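Long-range contact in 223aa long hypothetical arylmalonate decarboxylase (Sulfolobus tokodaii, PDB 2DGD), which is of unknown function but may act as an arylmalonate decarboxylase, removing a carboxylate from a malonate-type substrate: residues A[135-143]-A[161-172]. Sequence-based numbering, arbitrary orientation.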
ATOM      1  N   GLU A 135      40.143  18.402  10.318  1.00 32.48           N
ATOM      2  CA  GLU A 135      40.232  19.800   9.949  1.00 32.40           C
ATOM      3  C   GLU A 135      38.795  20.283  10.071  1.00 31.56           C
ATOM      4  O   GLU A 135      37.900  19.771   9.403  1.00 32.47           O
ATOM      5  CB  GLU A 135      40.717  19.976   8.513  1.00 34.04           C
ATOM      6  CG  GLU A 135      40.767  21.444   8.108  1.00 36.84           C
ATOM      7  CD  GLU A 135      41.041  21.651   6.637  1.00 39.93           C
ATOM      8  OE1 GLU A 135      40.897  22.804   6.164  1.00 40.73           O
ATOM      9  OE2 GLU A 135      41.402  20.664   5.955  1.00 41.81           O
ATOM     10  N   ILE A 136      38.571  21.260  10.931  1.00 29.78           N
ATOM     11  CA  ILE A 136      37.230  21.753  11.143  1.00 29.57           C
ATOM     12  C   ILE A 136      36.904  22.979  10.316  1.00 28.87           C
ATOM     13  O   ILE A 136      37.164  24.106  10.718  1.00 29.44           O
ATOM     14  CB  ILE A 136      37.025  22.001  12.637  1.00 30.13           C
ATOM     15  CG1 ILE A 136      37.130  20.650  13.349  1.00 30.09           C
ATOM     16  CG2 ILE A 136      35.677  22.667  12.903  1.00 28.82           C
ATOM     17  CD1 ILE A 136      37.307  20.745  14.809  1.00 34.02           C
ATOM     18  N   VAL A 137      36.310  22.730   9.157  1.00 28.19           N
ATOM     19  CA  VAL A 137      35.943  23.773   8.213  1.00 28.45           C
ATOM     20  C   VAL A 137      34.852  24.738   8.676  1.00 29.22           C
ATOM     21  O   VAL A 137      34.583  25.735   8.005  1.00 31.03           O
ATOM     22  CB  VAL A 137      35.508  23.146   6.879  1.00 28.96           C
ATOM     23  CG1 VAL A 137      36.625  22.275   6.338  1.00 29.11           C
ATOM     24  CG2 VAL A 137      34.249  22.320   7.072  1.00 29.45           C
ATOM     25  N   GLY A 138      34.219  24.456   9.812  1.00 28.81           N
ATOM     26  CA  GLY A 138      33.178  25.348  10.297  1.00 29.02           C
ATOM     27  C   GLY A 138      32.338  24.756  11.409  1.00 28.70           C
ATOM     28  O   GLY A 138      32.370  23.552  11.632  1.00 29.03           O
ATOM     29  N   TYR A 139      31.581  25.599  12.104  1.00 28.54           N
ATOM     30  CA  TYR A 139      30.742  25.129  13.199  1.00 28.93           C
ATOM     31  C   TYR A 139      29.744  26.173  13.684  1.00 28.43           C
ATOM     32  O   TYR A 139      29.825  27.344  13.322  1.00 30.20           O
ATOM     33  CB  TYR A 139      31.613  24.705  14.374  1.00 30.60           C
ATOM     34  CG  TYR A 139      32.567  25.782  14.815  1.00 33.84           C
ATOM     35  CD1 TYR A 139      33.837  25.897  14.247  1.00 34.68           C
ATOM     36  CD2 TYR A 139      32.193  26.712  15.782  1.00 35.89           C
ATOM     37  CE1 TYR A 139      34.715  26.913  14.632  1.00 34.78           C
ATOM     38  CE2 TYR A 139      33.064  27.737  16.174  1.00 36.84           C
ATOM     39  CZ  TYR A 139      34.321  27.830  15.597  1.00 36.48           C
ATOM     40  OH  TYR A 139      35.170  28.843  15.986  1.00 37.45           O
ATOM     41  N   ASP A 140      28.798  25.734  14.509  1.00 27.40           N
ATOM     42  CA  ASP A 140      27.778  26.615  15.067  1.00 26.12           C
ATOM     43  C   ASP A 140      27.006  25.824  16.126  1.00 25.87           C
ATOM     44  O   ASP A 140      27.067  24.596  16.156  1.00 25.26           O
ATOM     45  CB  ASP A 140      26.824  27.111  13.970  1.00 25.23           C
ATOM     46  CG  ASP A 140      26.030  28.346  14.394  1.00 26.80           C
ATOM     47  OD1 ASP A 140      25.157  28.798  13.617  1.00 28.01           O
ATOM     48  OD2 ASP A 140      26.277  28.870  15.505  1.00 26.69           O
ATOM     49  N   GLY A 141      26.295  26.533  17.000  1.00 25.74           N
ATOM     50  CA  GLY A 141      25.533  25.880  18.049  1.00 24.03           C
ATOM     51  C   GLY A 141      24.184  26.542  18.243  1.00 24.25           C
ATOM     52  O   GLY A 141      23.984  27.671  17.809  1.00 24.41           O
ATOM     53  N   LEU A 142      23.257  25.844  18.893  1.00 24.45           N
ATOM     54  CA  LEU A 142      21.923  26.384  19.128  1.00 24.28           C
ATOM     55  C   LEU A 142      21.908  27.301  20.341  1.00 24.68           C
ATOM     56  O   LEU A 142      20.917  27.976  20.604  1.00 25.31           O
ATOM     57  CB  LEU A 142      20.915  25.252  19.333  1.00 23.39           C
ATOM     58  CG  LEU A 142      20.711  24.291  18.162  1.00 21.99           C
ATOM     59  CD1 LEU A 142      19.767  23.170  18.583  1.00 20.41           C
ATOM     60  CD2 LEU A 142      20.164  25.051  16.969  1.00 18.85           C
ATOM     61  N   GLY A 143      23.010  27.307  21.084  1.00 26.04           N
ATOM     62  CA  GLY A 143      23.124  28.144  22.264  1.00 25.45           C
ATOM     63  C   GLY A 143      22.136  27.824  23.362  1.00 26.86           C
ATOM     64  O   GLY A 143      21.503  28.730  23.902  1.00 28.27           O
ATOM     65  N   LEU A 161      20.191  24.699  11.476  1.00 27.15           N
ATOM     66  CA  LEU A 161      21.393  24.959  12.260  1.00 26.19           C
ATOM     67  C   LEU A 161      22.606  24.706  11.363  1.00 26.98           C
ATOM     68  O   LEU A 161      23.606  25.417  11.437  1.00 28.56           O
ATOM     69  CB  LEU A 161      21.415  24.032  13.483  1.00 24.52           C
ATOM     70  CG  LEU A 161      22.534  24.015  14.537  1.00 24.43           C
ATOM     71  CD1 LEU A 161      23.430  22.841  14.276  1.00 24.28           C
ATOM     72  CD2 LEU A 161      23.311  25.323  14.556  1.00 23.65           C
ATOM     73  N   VAL A 162      22.495  23.701  10.497  1.00 26.72           N
ATOM     74  CA  VAL A 162      23.564  23.336   9.576  1.00 25.60           C
ATOM     75  C   VAL A 162      23.435  24.069   8.233  1.00 26.78           C
ATOM     76  O   VAL A 162      24.370  24.735   7.790  1.00 27.42           O
ATOM     77  CB  VAL A 162      23.557  21.806   9.305  1.00 24.70           C
ATOM     78  CG1 VAL A 162      24.625  21.436   8.292  1.00 22.28           C
ATOM     79  CG2 VAL A 162      23.783  21.056  10.589  1.00 24.14           C
ATOM     80  N   LYS A 163      22.267  23.952   7.603  1.00 26.84           N
ATOM     81  CA  LYS A 163      22.009  24.558   6.301  1.00 26.52           C
ATOM     82  C   LYS A 163      22.351  26.037   6.209  1.00 27.96           C
ATOM     83  O   LYS A 163      22.736  26.528   5.149  1.00 28.58           O
ATOM     84  CB  LYS A 163      20.545  24.359   5.919  1.00 26.71           C
ATOM     85  CG  LYS A 163      20.310  24.296   4.425  1.00 25.95           C
ATOM     86  CD  LYS A 163      20.937  23.047   3.854  1.00 25.64           C
ATOM     87  CE  LYS A 163      20.800  23.006   2.350  1.00 26.46           C
ATOM     88  NZ  LYS A 163      19.383  23.100   1.930  1.00 25.80           N
ATOM     89  N   ARG A 164      22.196  26.747   7.315  1.00 29.78           N
ATOM     90  CA  ARG A 164      22.480  28.176   7.371  1.00 30.74           C
ATOM     91  C   ARG A 164      23.934  28.480   7.016  1.00 30.23           C
ATOM     92  O   ARG A 164      24.267  29.602   6.662  1.00 30.60           O
ATOM     93  CB  ARG A 164      22.161  28.685   8.771  1.00 33.18           C
ATOM     94  CG  ARG A 164      22.504  30.121   9.037  1.00 38.27           C
ATOM     95  CD  ARG A 164      22.244  30.430  10.497  1.00 42.04           C
ATOM     96  NE  ARG A 164      20.885  30.052  10.889  1.00 45.67           N
ATOM     97  CZ  ARG A 164      20.594  29.197  11.871  1.00 47.94           C
ATOM     98  NH1 ARG A 164      19.325  28.922  12.150  1.00 48.04           N
ATOM     99  NH2 ARG A 164      21.566  28.612  12.572  1.00 48.00           N
ATOM    100  N   HIS A 165      24.795  27.474   7.108  1.00 30.12           N
ATOM    101  CA  HIS A 165      26.212  27.637   6.797  1.00 30.59           C
ATOM    102  C   HIS A 165      26.599  26.799   5.582  1.00 31.59           C
ATOM    103  O   HIS A 165      27.717  26.294   5.497  1.00 32.53           O
ATOM    104  CB  HIS A 165      27.048  27.213   8.000  1.00 29.92           C
ATOM    105  CG  HIS A 165      26.816  28.054   9.211  1.00 30.83           C
ATOM    106  ND1 HIS A 165      27.327  29.327   9.340  1.00 30.85           N
ATOM    107  CD2 HIS A 165      26.095  27.822  10.332  1.00 30.43           C
ATOM    108  CE1 HIS A 165      26.932  29.841  10.489  1.00 31.02           C
ATOM    109  NE2 HIS A 165      26.182  28.948  11.109  1.00 31.07           N
ATOM    110  N   LEU A 166      25.668  26.664   4.643  1.00 31.54           N
ATOM    111  CA  LEU A 166      25.870  25.875   3.434  1.00 31.61           C
ATOM    112  C   LEU A 166      27.264  26.010   2.824  1.00 33.12           C
ATOM    113  O   LEU A 166      27.946  25.010   2.567  1.00 32.10           O
ATOM    114  CB  LEU A 166      24.842  26.270   2.378  1.00 29.55           C
ATOM    115  CG  LEU A 166      24.127  25.156   1.613  1.00 28.77           C
ATOM    116  CD1 LEU A 166      23.711  25.713   0.272  1.00 29.09           C
ATOM    117  CD2 LEU A 166      25.013  23.946   1.413  1.00 25.83           C
ATOM    118  N   ASN A 167      27.674  27.255   2.589  1.00 34.48           N
ATOM    119  CA  ASN A 167      28.965  27.547   1.981  1.00 36.00           C
ATOM    120  C   ASN A 167      30.150  26.795   2.592  1.00 35.50           C
ATOM    121  O   ASN A 167      31.000  26.274   1.867  1.00 34.09           O
ATOM    122  CB  ASN A 167      29.229  29.054   2.026  1.00 40.31           C
ATOM    123  CG  ASN A 167      30.645  29.408   1.573  1.00 45.44           C
ATOM    124  OD1 ASN A 167      31.039  29.115   0.438  1.00 47.15           O
ATOM    125  ND2 ASN A 167      31.420  30.036   2.466  1.00 46.66           N
ATOM    126  N   GLU A 168      30.217  26.752   3.919  1.00 35.15           N
ATOM    127  CA  GLU A 168      31.308  26.060   4.590  1.00 35.04           C
ATOM    128  C   GLU A 168      31.038  24.559   4.631  1.00 33.54           C
ATOM    129  O   GLU A 168      31.920  23.750   4.335  1.00 32.92           O
ATOM    130  CB  GLU A 168      31.457  26.533   6.028  1.00 37.61           C
ATOM    131  CG  GLU A 168      31.436  28.015   6.255  1.00 43.35           C
ATOM    132  CD  GLU A 168      31.505  28.317   7.747  1.00 48.90           C
ATOM    133  OE1 GLU A 168      30.588  27.873   8.484  1.00 49.78           O
ATOM    134  OE2 GLU A 168      32.480  28.979   8.187  1.00 52.02           O
ATOM    135  N   VAL A 169      29.818  24.195   5.024  1.00 30.75           N
ATOM    136  CA  VAL A 169      29.441  22.792   5.132  1.00 28.10           C
ATOM    137  C   VAL A 169      29.846  22.009   3.897  1.00 27.55           C
ATOM    138  O   VAL A 169      30.313  20.872   4.008  1.00 27.90           O
ATOM    139  CB  VAL A 169      27.921  22.625   5.356  1.00 27.03           C
ATOM    140  CG1 VAL A 169      27.528  21.165   5.196  1.00 26.16           C
ATOM    141  CG2 VAL A 169      27.547  23.099   6.746  1.00 24.96           C
ATOM    142  N   LEU A 170      29.677  22.623   2.727  1.00 25.88           N
ATOM    143  CA  LEU A 170      30.016  21.980   1.462  1.00 23.12           C
ATOM    144  C   LEU A 170      31.499  21.756   1.302  1.00 22.40           C
ATOM    145  O   LEU A 170      31.922  21.080   0.378  1.00 21.80           O
ATOM    146  CB  LEU A 170      29.504  22.805   0.284  1.00 19.63           C
ATOM    147  CG  LEU A 170      27.983  22.848   0.152  1.00 17.61           C
ATOM    148  CD1 LEU A 170      27.609  23.626  -1.094  1.00 16.08           C
ATOM    149  CD2 LEU A 170      27.422  21.430   0.084  1.00 12.56           C
ATOM    150  N   LYS A 171      32.288  22.333   2.200  1.00 23.80           N
ATOM    151  CA  LYS A 171      33.733  22.169   2.146  1.00 24.96           C
ATOM    152  C   LYS A 171      34.176  20.977   2.982  1.00 25.50           C
ATOM    153  O   LYS A 171      35.329  20.563   2.923  1.00 26.88           O
ATOM    154  CB  LYS A 171      34.437  23.423   2.667  1.00 25.16           C
ATOM    155  CG  LYS A 171      34.236  24.658   1.824  1.00 26.81           C
ATOM    156  CD  LYS A 171      34.806  25.859   2.545  1.00 29.47           C
ATOM    157  CE  LYS A 171      34.680  27.124   1.729  1.00 29.93           C
ATOM    158  NZ  LYS A 171      35.128  28.268   2.564  1.00 33.84           N
ATOM    159  N   ALA A 172      33.258  20.425   3.765  1.00 26.30           N
ATOM    160  CA  ALA A 172      33.575  19.292   4.628  1.00 26.07           C
ATOM    161  C   ALA A 172      33.338  17.949   3.947  1.00 25.34           C
ATOM    162  O   ALA A 172      32.725  17.877   2.881  1.00 23.92           O
ATOM    163  CB  ALA A 172      32.749  19.377   5.914  1.00 26.70           C
TER
HETATM  164  O   HOH W   1      31.692  28.378  10.994  1.00 24.51           O
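D140 OD1 is gripped by two groups of the turn that joins helices 155-163 and 166-169. H165 NE2 gives it a hydrogen bond of 2.7 Å, nearly straight at 163°, and R164 NH2 adds a long salt bridge to the same oxygen. OD1 sits at the imidazole edge, in the ring plane, while the carboxylate plane stands 82° from it, so the N-H meets OD1 from above the carboxylate plane. D140 puts CG anti to its own N (chi1 -162°), which carries the acid across to the histidine, while its OD2 takes the backbone N-H of G141 at 2.8 Å. With an alanine in place of D140, the H165 ring would probably lose this acceptor and be freer to turn, and R164 would lose this distant counter-charge. One residue earlier in the strand, a water accepts from Y139 N at 3.0 Å and donates to E168 OE1 at 2.8 Å. Apolar contacts close both ends: V137 CG2 meets A172 CB at 3.5 Å, and L142 CD2 leans on L161 CG at 3.6 Å. Strand 135-141 is an outermost strand of the chain's four-stranded parallel sheet, bonded to strand 110-115; helix 119-130 packs on I136 and Y139, whereas the 161-172 segment meets V137 and D140 and is itself backed by helix 187-195 through V162, L166 and V169.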